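Local coordinates for core protein VP4 (Bluetongue virus, PDB 2JHP) that caps viral mRNA as a multi-enzyme assembly line with two S-adenosylhomocysteine-binding methyltransferase domains, and forms part of the inner capsid, at residues 117-122 / 408-412; 150-156 / 392-396; 199-204 / 222-228; 264-268 / 285-289. One frame throughout, in Å; residues are numbered along the deposited sequence.

Contact 1. Residues 117-122 / 408-412. With SAH (S-adenosyl-L-homocysteine), chain B; GUN (guanine), chain E.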
# COMPACT_ATOMS: atom_id res chain seq x y z
N PHE A 117 -8.41 2.91 -0.93
CA PHE A 117 -8.43 2.55 0.48
C PHE A 117 -7.01 2.49 1.05
O PHE A 117 -6.68 3.18 2.02
CB PHE A 117 -9.20 1.25 0.70
CG PHE A 117 -9.03 0.69 2.05
CD1 PHE A 117 -9.55 1.32 3.14
CD2 PHE A 117 -8.35 -0.48 2.23
CE1 PHE A 117 -9.40 0.80 4.41
CE2 PHE A 117 -8.19 -1.03 3.49
CZ PHE A 117 -8.72 -0.38 4.59
N GLY A 118 -6.16 1.67 0.44
CA GLY A 118 -4.76 1.56 0.85
C GLY A 118 -3.99 2.87 0.84
O GLY A 118 -3.14 3.08 1.69
N ASP A 119 -4.28 3.74 -0.13
CA ASP A 119 -3.58 5.01 -0.31
C ASP A 119 -3.92 6.02 0.77
O ASP A 119 -3.09 6.84 1.15
CB ASP A 119 -3.91 5.65 -1.67
CG ASP A 119 -3.22 4.96 -2.85
OD1 ASP A 119 -2.60 3.88 -2.70
OD2 ASP A 119 -3.34 5.51 -3.95
N ALA A 120 -5.17 5.98 1.23
CA ALA A 120 -5.61 6.85 2.28
C ALA A 120 -4.89 6.48 3.58
O ALA A 120 -4.39 7.36 4.27
CB ALA A 120 -7.10 6.78 2.43
N LEU A 121 -4.80 5.20 3.87
CA LEU A 121 -4.06 4.73 5.03
C LEU A 121 -2.56 5.00 4.92
O LEU A 121 -1.91 5.25 5.92
CB LEU A 121 -4.28 3.24 5.26
CG LEU A 121 -5.69 2.76 5.61
CD1 LEU A 121 -5.64 1.29 6.08
CD2 LEU A 121 -6.36 3.63 6.66
N ARG A 122 -2.02 4.93 3.71
CA ARG A 122 -0.59 5.10 3.54
C ARG A 122 -0.19 6.56 3.65
O ARG A 122 0.90 6.87 4.14
CB ARG A 122 -0.11 4.52 2.21
CG ARG A 122 1.36 4.09 2.25
CD ARG A 122 1.85 3.46 0.94
NE ARG A 122 1.07 2.27 0.62
CZ ARG A 122 0.06 2.26 -0.24
NH1 ARG A 122 -0.27 3.39 -0.85
NH2 ARG A 122 -0.62 1.14 -0.47
N ASP A 408 3.02 -0.42 9.28
CA ASP A 408 3.01 -1.86 8.97
C ASP A 408 1.81 -2.29 8.11
O ASP A 408 0.94 -3.06 8.53
CB ASP A 408 3.12 -2.65 10.27
CG ASP A 408 4.48 -2.47 10.95
OD1 ASP A 408 5.40 -3.24 10.62
OD2 ASP A 408 4.61 -1.55 11.80
N LEU A 409 1.78 -1.75 6.90
CA LEU A 409 0.60 -1.79 6.08
C LEU A 409 0.59 -3.00 5.12
O LEU A 409 1.55 -3.23 4.39
CB LEU A 409 0.45 -0.46 5.32
CG LEU A 409 0.25 0.81 6.14
CD1 LEU A 409 0.49 2.06 5.34
CD2 LEU A 409 -1.13 0.83 6.74
N PHE A 410 -0.50 -3.77 5.18
CA PHE A 410 -0.84 -4.80 4.22
C PHE A 410 0.24 -5.86 4.02
O PHE A 410 0.71 -6.05 2.90
CB PHE A 410 -1.24 -4.19 2.85
CG PHE A 410 -2.27 -3.12 2.93
CD1 PHE A 410 -1.92 -1.80 2.74
CD2 PHE A 410 -3.60 -3.43 3.18
CE1 PHE A 410 -2.87 -0.80 2.81
CE2 PHE A 410 -4.57 -2.43 3.24
CZ PHE A 410 -4.20 -1.11 3.06
N TYR A 411 0.63 -6.53 5.09
CA TYR A 411 1.62 -7.58 4.98
C TYR A 411 1.52 -8.60 6.11
O TYR A 411 1.72 -9.80 5.89
CB TYR A 411 3.04 -6.99 4.86
CG TYR A 411 3.76 -6.67 6.15
CD1 TYR A 411 4.49 -7.65 6.83
CD2 TYR A 411 3.74 -5.38 6.69
CE1 TYR A 411 5.17 -7.35 8.02
CE2 TYR A 411 4.42 -5.06 7.88
CZ TYR A 411 5.14 -6.05 8.53
OH TYR A 411 5.80 -5.78 9.71
N LEU A 412 1.22 -8.13 7.31
CA LEU A 412 1.16 -8.99 8.50
C LEU A 412 0.56 -10.38 8.26
O LEU A 412 1.19 -11.39 8.55
CB LEU A 412 0.42 -8.28 9.62
CG LEU A 412 1.20 -7.52 10.72
CD1 LEU A 412 2.70 -7.54 10.54
CD2 LEU A 412 0.70 -6.11 10.87
N SAH B . 3.05 -2.53 2.48
CA SAH B . 2.70 -2.23 1.06
CB SAH B . 2.63 -3.44 0.13
CG SAH B . 2.31 -4.81 0.70
SD SAH B . 2.64 -6.10 -0.54
C SAH B . 1.45 -1.37 0.92
O SAH B . 1.26 -0.42 1.69
OXT SAH B . 0.63 -1.58 0.03
C5' SAH B . 3.22 -7.22 0.76
C4' SAH B . 4.73 -7.34 0.81
O4' SAH B . 5.18 -7.56 2.13
C3' SAH B . 5.25 -8.50 -0.04
O3' SAH B . 6.40 -8.02 -0.72
C2' SAH B . 5.67 -9.55 0.98
O2' SAH B . 6.78 -10.30 0.56
C1' SAH B . 6.05 -8.69 2.18
N9 SAH B . 5.96 -9.41 3.47
C8 SAH B . 5.04 -10.36 3.84
N7 SAH B . 5.33 -10.78 5.10
C5 SAH B . 6.42 -10.12 5.54
C6 SAH B . 7.13 -10.15 6.74
N6 SAH B . 6.75 -10.96 7.73
N1 SAH B . 8.23 -9.33 6.92
C2 SAH B . 8.62 -8.48 5.90
N3 SAH B . 7.92 -8.44 4.71
C4 SAH B . 6.83 -9.25 4.52
N9 GUN E . -2.77 -0.77 -2.28
C8 GUN E . -1.73 -1.55 -2.58
N7 GUN E . -1.98 -2.79 -2.16
C5 GUN E . -3.18 -2.81 -1.59
C6 GUN E . -3.95 -3.81 -0.99
O6 GUN E . -3.53 -4.97 -0.91
N1 GUN E . -5.21 -3.49 -0.47
C2 GUN E . -5.66 -2.17 -0.58
N2 GUN E . -6.85 -1.83 -0.11
N3 GUN E . -4.90 -1.23 -1.16
C4 GUN E . -3.69 -1.52 -1.67
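Phe410 brings CZ and CE2 of its ring against the helix at Gly118 and Phe117, and Leu409 fills in one turn further on. The contact is apolar between the two segments. Phe410 CZ comes within 3.5 Å of Gly118 CA, a bare CA needed mainly by the guanine, whose N3 lies where a side chain would start, and secondly by the ring. Phe410 CE2 is 3.9 Å from Phe117 CE2, which lies near the plane of the Phe410 ring. Leu121 crosses Phe410 at about a right angle, its CD1 branch touching the same ring. Leu409 uses its CD1 methyl, 3.8 Å from Arg122 CG, so that it packs against the aliphatic base of that arginine.

No hydrogen bond joins the two segments directly; the S-adenosylhomocysteine links them, bound by Arg122 on one side and Leu409 O on the other. A bend at chi3 (-60°) turns the Arg122 guanidinium to the homocysteine carboxylate: NE donates to SAH O at 2.9 Å, and NH2 reaches SAH OXT at 3.0 Å. Arg122 NH1 bridges to Asp119 OD1 at 3.0 Å, almost in the guanidinium plane, which fixes the rotation of the group. Leu409 O accepts from the SAH amino nitrogen, although that bond is modelled suspiciously short.

Flat groups make the guanine site. Guanine N1 lies over one face of Phe410, 3.9 Å above the plane and offset toward the rim, while N2 meets the edge of Phe117, 3.1 Å from CD2.

Around this, helix 470-480 covers Phe117 and Leu121, strand 433-437 supports Leu121 and Leu409, Thr435 binds Phe410 N, and Phe499 meets the Phe410 ring edge-to-face.

Contact 2. Residues 150-156 / 392-396; sequences IYGMPEI and IVRKN. With SAH (S-adenosyl-L-homocysteine), chain B.
Arg394 reaches from the edge strand 393-394 across Met153 to the chain beyond strand 149-152. Its CB and CG start beside Gly152 O. With CG anti to the backbone N (chi1 -169°) and the chain extended as far as NE, the side chain runs past the Met153 methyl, Arg394 NE 4.1 Å from Met153 CE. The guanidinium then enters a sandwich: Ile156 CD1 sits over the centre of one face, 4.0 Å above the plane, and Met153 CB lies over the opposite face, nearer the rim. At the tip NH1 donates to Pro154 O at 2.8 Å, with the oxygen slightly out of the guanidinium plane, and passes alongside the Pro154 ring.

Behind this arm the backbones pair as parallel strands. Val393 N bonds to Ile150 O at 3.1 Å, Gly152 N to Val393 O at 3.2 Å, and Lys395 N to Gly152 O at 3.0 Å. Tyr151 and Val393 lie side by side on one face of the sheet, CD2 of the ring 3.4 Å from Val393 CB, and Tyr151 also stacks on His133. Ile392 CG2 packs against the Gly152 peptide, where no side chain intervenes.

The two strand ends thereby deliver the adenosine site. SAH O2' donates to Met153 O, and SAH N6 to Asn396 OD1 at 3.1 Å; Leu398 N gives that oxygen another bond. Two neutral acceptors from the loops that follow two neighbouring strands thus read the ribose and the exocyclic amine, while the arginine, gripped on both faces and at its edge, ties down the loop that carries one of them.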
# COMPACT_ATOMS: atom_id res chain seq x y z
N ILE A 150 12.46 2.69 4.11
CA ILE A 150 11.55 1.73 3.49
C ILE A 150 12.11 0.31 3.52
O ILE A 150 13.12 0.02 2.86
CB ILE A 150 11.22 2.14 2.03
CG1 ILE A 150 10.70 3.59 1.94
CG2 ILE A 150 10.27 1.13 1.39
CD1 ILE A 150 9.54 3.98 2.88
N TYR A 151 11.44 -0.56 4.27
CA TYR A 151 11.82 -1.96 4.42
C TYR A 151 10.77 -2.90 3.86
O TYR A 151 9.60 -2.54 3.67
CB TYR A 151 11.99 -2.33 5.89
CG TYR A 151 12.91 -1.43 6.68
CD1 TYR A 151 12.41 -0.47 7.57
CD2 TYR A 151 14.30 -1.54 6.56
CE1 TYR A 151 13.26 0.35 8.32
CE2 TYR A 151 15.15 -0.71 7.32
CZ TYR A 151 14.61 0.22 8.18
OH TYR A 151 15.46 1.01 8.89
N GLY A 152 11.20 -4.13 3.62
CA GLY A 152 10.35 -5.17 3.06
C GLY A 152 11.13 -6.43 2.74
O GLY A 152 12.33 -6.54 3.05
N MET A 153 10.45 -7.38 2.12
CA MET A 153 11.08 -8.58 1.57
C MET A 153 10.47 -8.84 0.19
O MET A 153 9.69 -9.77 0.01
CB MET A 153 10.91 -9.77 2.51
CG MET A 153 11.32 -9.46 3.94
SD MET A 153 11.55 -10.92 4.93
CE MET A 153 13.29 -11.27 4.61
N PRO A 154 10.80 -7.98 -0.79
CA PRO A 154 10.20 -8.10 -2.11
C PRO A 154 10.79 -9.26 -2.88
O PRO A 154 11.90 -9.70 -2.57
CB PRO A 154 10.55 -6.76 -2.76
CG PRO A 154 11.78 -6.32 -2.09
CD PRO A 154 11.73 -6.84 -0.69
N GLU A 155 10.04 -9.73 -3.89
CA GLU A 155 10.40 -10.90 -4.69
C GLU A 155 11.67 -10.57 -5.46
O GLU A 155 11.68 -9.66 -6.27
CB GLU A 155 9.26 -11.27 -5.65
CG GLU A 155 8.95 -12.78 -5.72
CD GLU A 155 8.16 -13.22 -6.98
OE1 GLU A 155 7.30 -12.45 -7.48
OE2 GLU A 155 8.40 -14.35 -7.47
N ILE A 156 12.73 -11.30 -5.17
CA ILE A 156 14.06 -11.04 -5.74
C ILE A 156 14.11 -11.31 -7.25
O ILE A 156 13.67 -12.37 -7.70
CB ILE A 156 15.14 -11.85 -4.99
CG1 ILE A 156 15.30 -11.32 -3.55
CG2 ILE A 156 16.47 -11.78 -5.72
CD1 ILE A 156 16.36 -12.05 -2.75
N ILE A 392 15.07 -1.01 -1.52
CA ILE A 392 14.40 -1.36 -0.26
C ILE A 392 15.37 -2.16 0.60
O ILE A 392 16.02 -3.09 0.13
CB ILE A 392 13.13 -2.22 -0.50
CG1 ILE A 392 12.00 -1.38 -1.09
CG2 ILE A 392 12.66 -2.91 0.79
CD1 ILE A 392 10.89 -2.20 -1.76
N VAL A 393 15.47 -1.78 1.87
CA VAL A 393 16.25 -2.58 2.80
C VAL A 393 15.48 -3.85 3.13
O VAL A 393 14.34 -3.81 3.59
CB VAL A 393 16.60 -1.81 4.10
CG1 VAL A 393 17.63 -2.61 4.91
CG2 VAL A 393 17.15 -0.43 3.75
N ARG A 394 16.12 -4.98 2.86
CA ARG A 394 15.55 -6.31 3.11
C ARG A 394 15.60 -6.57 4.62
O ARG A 394 16.68 -6.65 5.19
CB ARG A 394 16.31 -7.37 2.29
CG ARG A 394 15.64 -8.73 2.27
CD ARG A 394 16.05 -9.59 1.11
NE ARG A 394 15.21 -10.79 1.06
CZ ARG A 394 14.07 -10.89 0.37
NH1 ARG A 394 13.61 -9.86 -0.35
NH2 ARG A 394 13.38 -12.02 0.40
N LYS A 395 14.42 -6.65 5.24
CA LYS A 395 14.26 -6.83 6.70
C LYS A 395 12.89 -7.43 6.99
O LYS A 395 11.89 -7.01 6.40
CB LYS A 395 14.33 -5.47 7.41
CG LYS A 395 15.15 -5.44 8.68
CD LYS A 395 16.58 -5.03 8.37
CE LYS A 395 17.36 -4.64 9.62
NZ LYS A 395 18.60 -3.90 9.25
N ASN A 396 12.83 -8.40 7.89
CA ASN A 396 11.56 -8.98 8.31
C ASN A 396 10.91 -8.14 9.41
O ASN A 396 11.40 -8.06 10.54
CB ASN A 396 11.74 -10.44 8.78
CG ASN A 396 10.40 -11.16 9.01
OD1 ASN A 396 9.38 -10.55 9.36
ND2 ASN A 396 10.40 -12.49 8.83
N SAH B . 3.05 -2.53 2.48
CA SAH B . 2.70 -2.23 1.06
CB SAH B . 2.63 -3.44 0.13
CG SAH B . 2.31 -4.81 0.70
SD SAH B . 2.64 -6.10 -0.54
C SAH B . 1.45 -1.37 0.92
O SAH B . 1.26 -0.42 1.69
OXT SAH B . 0.63 -1.58 0.03
C5' SAH B . 3.22 -7.22 0.76
C4' SAH B . 4.73 -7.34 0.81
O4' SAH B . 5.18 -7.56 2.13
C3' SAH B . 5.25 -8.50 -0.04
O3' SAH B . 6.40 -8.02 -0.72
C2' SAH B . 5.67 -9.55 0.98
O2' SAH B . 6.78 -10.30 0.56
C1' SAH B . 6.05 -8.69 2.18
N9 SAH B . 5.96 -9.41 3.47
C8 SAH B . 5.04 -10.36 3.84
N7 SAH B . 5.33 -10.78 5.10
C5 SAH B . 6.42 -10.12 5.54
C6 SAH B . 7.13 -10.15 6.74
N6 SAH B . 6.75 -10.96 7.73
N1 SAH B . 8.23 -9.33 6.92
C2 SAH B . 8.62 -8.48 5.90
N3 SAH B . 7.92 -8.44 4.71
C4 SAH B . 6.83 -9.25 4.52

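Contact 3. Residues 199-204 / 222-228; sequences GDLRTL and VYDPIAP. With SAH (S-adenosyl-L-homocysteine), chain C.
Leu204 and Val222 reach toward each other tip to tip, Leu204 CD2 3.9 Å from Val222 CG1, joining the first turn of helix 202-210 to the end of strand 219-223. Leu201, just before that helix, comes at the same valine from another angle, the two side chains crossing obliquely with Leu201 CD2 4.0 Å from Val222 CG2. The Leu201 side chain also rests on the Pro228 ring, whose CG edges up to the carbonyl of Asp200, 3.4 Å from its oxygen.

Asp224 faces the glycine loop. A chi1 of -160° turns its carboxylate away from its own backbone N and sets it between Gly199 and the SAH ribose. Gly199 N bonds to OD2 at 3.2 Å from well above the carboxylate plane, leaving the ribose to supply donors of its own: SAH O3' to OD2 at 3.1 Å and SAH O2' to OD1 at 2.7 Å. Ile226 N holds OD1 on its anti side at 2.9 Å, in an Asx turn that lies within a type I turn from Asp224 to Ala227. Across the site Asp200 makes an Asx turn with Arg202 N, and Thr203 OG1 donates to SAH O at 3.0 Å.

This is the Rossmann-type methyltransferase signature, a glycine loop after the first strand and an acidic residue at the end of the second taking both ribose hydroxyls. With four hydrogen bonds on its carboxylate, two of them from backbone NH groups, Asp224 is held in rotation and probably stays ionised, while the leucines keep loop and strand together behind it.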
# COMPACT_ATOMS: atom_id res chain seq x y z
N GLY A 199 24.44 10.15 -24.95
CA GLY A 199 23.89 10.20 -26.30
C GLY A 199 23.24 11.53 -26.64
O GLY A 199 23.76 12.59 -26.27
N ASP A 200 22.11 11.48 -27.34
CA ASP A 200 21.41 12.68 -27.81
C ASP A 200 20.41 13.26 -26.80
O ASP A 200 19.75 14.26 -27.07
CB ASP A 200 20.72 12.40 -29.15
CG ASP A 200 19.57 11.40 -29.04
OD1 ASP A 200 19.42 10.72 -27.99
OD2 ASP A 200 18.80 11.29 -30.02
N LEU A 201 20.31 12.61 -25.64
CA LEU A 201 19.50 13.09 -24.51
C LEU A 201 17.99 12.85 -24.63
O LEU A 201 17.23 13.17 -23.71
CB LEU A 201 19.84 14.55 -24.15
CG LEU A 201 21.20 14.83 -23.47
CD1 LEU A 201 21.33 16.31 -23.12
CD2 LEU A 201 21.46 13.98 -22.22
N ARG A 202 17.55 12.27 -25.75
CA ARG A 202 16.14 11.93 -25.96
C ARG A 202 15.66 11.00 -24.84
O ARG A 202 14.57 11.17 -24.30
CB ARG A 202 15.91 11.27 -27.34
CG ARG A 202 14.43 11.09 -27.72
CD ARG A 202 14.24 10.20 -28.96
NE ARG A 202 14.95 8.93 -28.84
CZ ARG A 202 14.46 7.82 -28.27
NH1 ARG A 202 13.23 7.82 -27.76
NH2 ARG A 202 15.21 6.72 -28.20
N THR A 203 16.51 10.05 -24.50
CA THR A 203 16.28 9.13 -23.40
C THR A 203 16.07 9.89 -22.08
O THR A 203 15.08 9.66 -21.38
CB THR A 203 17.42 8.08 -23.33
OG1 THR A 203 17.15 7.05 -24.29
CG2 THR A 203 17.57 7.46 -21.93
N LEU A 204 16.97 10.83 -21.77
CA LEU A 204 16.84 11.62 -20.54
C LEU A 204 15.58 12.48 -20.56
O LEU A 204 14.93 12.66 -19.54
CB LEU A 204 18.07 12.50 -20.27
CG LEU A 204 18.12 13.26 -18.94
CD1 LEU A 204 18.06 12.33 -17.73
CD2 LEU A 204 19.36 14.13 -18.85
N VAL A 222 25.83 15.28 -17.48
CA VAL A 222 25.76 14.39 -18.64
C VAL A 222 26.96 14.58 -19.57
O VAL A 222 27.28 15.70 -19.96
CB VAL A 222 24.41 14.53 -19.41
CG1 VAL A 222 23.23 14.20 -18.49
CG2 VAL A 222 24.25 15.90 -20.01
N TYR A 223 27.62 13.47 -19.91
CA TYR A 223 28.89 13.51 -20.64
C TYR A 223 28.79 12.79 -21.98
O TYR A 223 28.43 11.61 -22.04
CB TYR A 223 30.00 12.85 -19.83
CG TYR A 223 30.18 13.32 -18.40
CD1 TYR A 223 29.31 12.91 -17.39
CD2 TYR A 223 31.26 14.13 -18.05
CE1 TYR A 223 29.49 13.32 -16.07
CE2 TYR A 223 31.46 14.55 -16.73
CZ TYR A 223 30.57 14.14 -15.75
OH TYR A 223 30.75 14.54 -14.45
N ASP A 224 29.11 13.52 -23.06
CA ASP A 224 29.18 12.95 -24.41
C ASP A 224 29.63 14.01 -25.41
O ASP A 224 29.02 15.07 -25.50
CB ASP A 224 27.83 12.37 -24.85
CG ASP A 224 27.96 11.39 -25.99
OD1 ASP A 224 28.51 11.74 -27.05
OD2 ASP A 224 27.50 10.25 -25.82
N PRO A 225 30.69 13.72 -26.17
CA PRO A 225 31.12 14.55 -27.32
C PRO A 225 30.00 15.05 -28.26
O PRO A 225 30.10 16.16 -28.78
CB PRO A 225 32.07 13.61 -28.08
CG PRO A 225 32.69 12.81 -27.01
CD PRO A 225 31.59 12.57 -25.96
N ILE A 226 28.96 14.24 -28.47
CA ILE A 226 27.85 14.63 -29.36
C ILE A 226 26.56 15.06 -28.63
O ILE A 226 25.48 15.12 -29.23
CB ILE A 226 27.52 13.52 -30.42
CG1 ILE A 226 26.95 12.26 -29.75
CG2 ILE A 226 28.74 13.22 -31.28
CD1 ILE A 226 25.85 11.55 -30.56
N ALA A 227 26.68 15.36 -27.34
CA ALA A 227 25.53 15.83 -26.55
C ALA A 227 25.08 17.23 -26.98
O ALA A 227 25.90 18.14 -27.05
CB ALA A 227 25.85 15.80 -25.06
N PRO A 228 23.78 17.39 -27.26
CA PRO A 228 23.22 18.69 -27.65
C PRO A 228 23.05 19.64 -26.46
O PRO A 228 23.32 19.25 -25.32
CB PRO A 228 21.86 18.31 -28.23
CG PRO A 228 21.47 17.11 -27.46
CD PRO A 228 22.74 16.35 -27.23
N SAH C . 22.76 6.69 -23.56
CA SAH C . 22.45 6.87 -25.01
CB SAH C . 22.91 5.67 -25.85
CG SAH C . 24.41 5.43 -25.82
SD SAH C . 25.17 5.81 -27.41
C SAH C . 20.96 7.14 -25.22
O SAH C . 20.13 6.76 -24.39
OXT SAH C . 20.57 7.76 -26.20
C5' SAH C . 26.86 5.68 -26.79
C4' SAH C . 27.48 7.07 -26.74
O4' SAH C . 28.68 7.05 -26.01
C3' SAH C . 27.84 7.62 -28.11
O3' SAH C . 26.89 8.61 -28.43
C2' SAH C . 29.23 8.20 -27.96
O2' SAH C . 29.27 9.55 -28.36
C1' SAH C . 29.47 8.13 -26.47
N9 SAH C . 30.85 7.91 -26.03
C8 SAH C . 31.82 7.12 -26.58
N7 SAH C . 32.93 7.20 -25.81
C5 SAH C . 32.68 8.03 -24.77
C6 SAH C . 33.44 8.46 -23.69
N6 SAH C . 34.70 8.05 -23.55
N1 SAH C . 32.89 9.33 -22.77
C2 SAH C . 31.59 9.77 -22.91
N3 SAH C . 30.84 9.33 -23.98
C4 SAH C . 31.37 8.48 -24.89

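Contact 4. Residues 264-268 / 285-289; sequences WDVSS and EDRLG. With SAH (S-adenosyl-L-homocysteine), chain C.
At the carboxyl end of strand 260-264, in the Rossmann-type sheet that binds the second S-adenosylhomocysteine, the chain packs on helix 280-295 through Trp264 and Gly289. The helix meets the indole at Gly289, whose CA stands over the six-membered ring, 3.4 Å from its centroid and only 18° off its normal, a CH-pi contact. On the opposite face Val266 CG2 sits over the ring centre, 3.3 Å above the plane. A chi1 of 180° swings the indole away from the backbone N and in between the two, its NE1 3.1 Å from Glu285 O and its CH2 4.0 Å from Leu288 CD2.

Val266 works both ways, since its other branch, CG1, touches the adenine at SAH N7, 3.4 Å away. Beside it Asp265 OD2 takes a bond from the SAH amino nitrogen at 2.9 Å, while its OD1 pairs with Arg337. Glu285 stretches along the loop, OE1 3.6 Å from Ser267 CA, and there joins Asp286 in a salt bridge to Arg308.

The contact is therefore layered: glycine, indole, valine and adenine follow one another, so that Val266, which shapes the adenine wall, is itself backed by the indole and the helix, with the charged pairs kept at the margins.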
# COMPACT_ATOMS: atom_id res chain seq x y z
N TRP A 264 27.06 4.55 -16.63
CA TRP A 264 28.00 4.37 -17.76
C TRP A 264 27.35 3.59 -18.90
O TRP A 264 26.99 2.42 -18.74
CB TRP A 264 29.27 3.64 -17.29
CG TRP A 264 30.33 3.37 -18.35
CD1 TRP A 264 30.36 2.33 -19.25
CD2 TRP A 264 31.54 4.11 -18.57
NE1 TRP A 264 31.51 2.39 -20.02
CE2 TRP A 264 32.25 3.48 -19.62
CE3 TRP A 264 32.09 5.26 -17.98
CZ2 TRP A 264 33.47 3.96 -20.10
CZ3 TRP A 264 33.30 5.73 -18.46
CH2 TRP A 264 33.97 5.09 -19.50
N ASP A 265 27.20 4.27 -20.04
CA ASP A 265 26.58 3.70 -21.24
C ASP A 265 27.44 3.93 -22.48
O ASP A 265 26.94 4.04 -23.60
CB ASP A 265 25.16 4.27 -21.46
CG ASP A 265 24.30 3.39 -22.36
OD1 ASP A 265 24.46 2.14 -22.34
OD2 ASP A 265 23.46 3.93 -23.11
N VAL A 266 28.75 3.97 -22.26
CA VAL A 266 29.73 4.23 -23.31
C VAL A 266 29.81 3.11 -24.37
O VAL A 266 29.91 1.92 -24.04
CB VAL A 266 31.12 4.52 -22.69
CG1 VAL A 266 32.20 4.66 -23.74
CG2 VAL A 266 31.05 5.77 -21.83
N SER A 267 29.74 3.51 -25.64
CA SER A 267 29.92 2.63 -26.80
C SER A 267 30.37 3.46 -28.01
O SER A 267 30.11 4.66 -28.08
CB SER A 267 28.63 1.88 -27.13
OG SER A 267 27.68 2.72 -27.75
N SER A 268 31.05 2.81 -28.97
CA SER A 268 31.61 3.51 -30.14
C SER A 268 31.25 2.86 -31.47
O SER A 268 30.45 1.93 -31.52
CB SER A 268 33.13 3.65 -30.00
OG SER A 268 33.48 4.72 -29.14
N GLU A 285 35.89 -0.97 -22.91
CA GLU A 285 34.99 0.13 -22.50
C GLU A 285 34.15 -0.24 -21.29
O GLU A 285 34.04 0.55 -20.36
CB GLU A 285 34.07 0.59 -23.64
CG GLU A 285 34.81 1.20 -24.82
CD GLU A 285 33.92 1.37 -26.03
OE1 GLU A 285 32.88 0.66 -26.12
OE2 GLU A 285 34.25 2.20 -26.90
N ASP A 286 33.54 -1.42 -21.32
CA ASP A 286 32.74 -1.87 -20.19
C ASP A 286 33.62 -1.98 -18.94
O ASP A 286 33.23 -1.52 -17.87
CB ASP A 286 32.04 -3.21 -20.48
CG ASP A 286 31.00 -3.12 -21.61
OD1 ASP A 286 30.66 -2.00 -22.08
OD2 ASP A 286 30.51 -4.19 -22.02
N ARG A 287 34.80 -2.57 -19.11
CA ARG A 287 35.79 -2.70 -18.04
C ARG A 287 36.26 -1.35 -17.50
O ARG A 287 36.57 -1.24 -16.32
CB ARG A 287 37.04 -3.50 -18.51
CG ARG A 287 36.93 -5.04 -18.58
CD ARG A 287 35.63 -5.63 -17.97
NE ARG A 287 34.67 -5.98 -19.02
CZ ARG A 287 33.36 -6.12 -18.83
NH1 ARG A 287 32.83 -5.92 -17.63
NH2 ARG A 287 32.57 -6.44 -19.85
N LEU A 288 36.34 -0.34 -18.38
CA LEU A 288 36.81 0.99 -18.00
C LEU A 288 35.83 1.69 -17.08
O LEU A 288 36.23 2.24 -16.05
CB LEU A 288 37.07 1.87 -19.23
CG LEU A 288 37.62 3.27 -18.94
CD1 LEU A 288 38.97 3.15 -18.22
CD2 LEU A 288 37.76 4.12 -20.21
N GLY A 289 34.55 1.65 -17.46
CA GLY A 289 33.46 2.23 -16.69
C GLY A 289 33.42 1.70 -15.28
O GLY A 289 33.22 2.45 -14.33
N SAH C . 22.76 6.69 -23.56
CA SAH C . 22.45 6.87 -25.01
CB SAH C . 22.91 5.67 -25.85
CG SAH C . 24.41 5.43 -25.82
SD SAH C . 25.17 5.81 -27.41
C SAH C . 20.96 7.14 -25.22
O SAH C . 20.13 6.76 -24.39
OXT SAH C . 20.57 7.76 -26.20
C5' SAH C . 26.86 5.68 -26.79
C4' SAH C . 27.48 7.07 -26.74
O4' SAH C . 28.68 7.05 -26.01
C3' SAH C . 27.84 7.62 -28.11
O3' SAH C . 26.89 8.61 -28.43
C2' SAH C . 29.23 8.20 -27.96
O2' SAH C . 29.27 9.55 -28.36
C1' SAH C . 29.47 8.13 -26.47
N9 SAH C . 30.85 7.91 -26.03
C8 SAH C . 31.82 7.12 -26.58
N7 SAH C . 32.93 7.20 -25.81
C5 SAH C . 32.68 8.03 -24.77
C6 SAH C . 33.44 8.46 -23.69
N6 SAH C . 34.70 8.05 -23.55
N1 SAH C . 32.89 9.33 -22.77
C2 SAH C . 31.59 9.77 -22.91
N3 SAH C . 30.84 9.33 -23.98
C4 SAH C . 31.37 8.48 -24.89

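Contacts 1 and 2, 16 Å apart between centres, serve one S-adenosylhomocysteine; contacts 3 and 4, 15 Å apart, serve the other. Between the pairs the centres are 31 to 42 Å apart. Each pair belongs to its own seven-stranded mixed sheet of order 3-2-1-4-5-7-6, the methyltransferase topology. Along the chain 117-122 and 150-156 come first, then contact 3, contact 4, and finally 392-396 and 408-412. The second sheet is thus inserted between the early and late strands of the first, which gains its edge strand when 393-394 pairs with 149-152, and its remaining strands from later in the chain. Two separate S-adenosylhomocysteine sites, probably two methylation centres, fit an mRNA-capping assembly line.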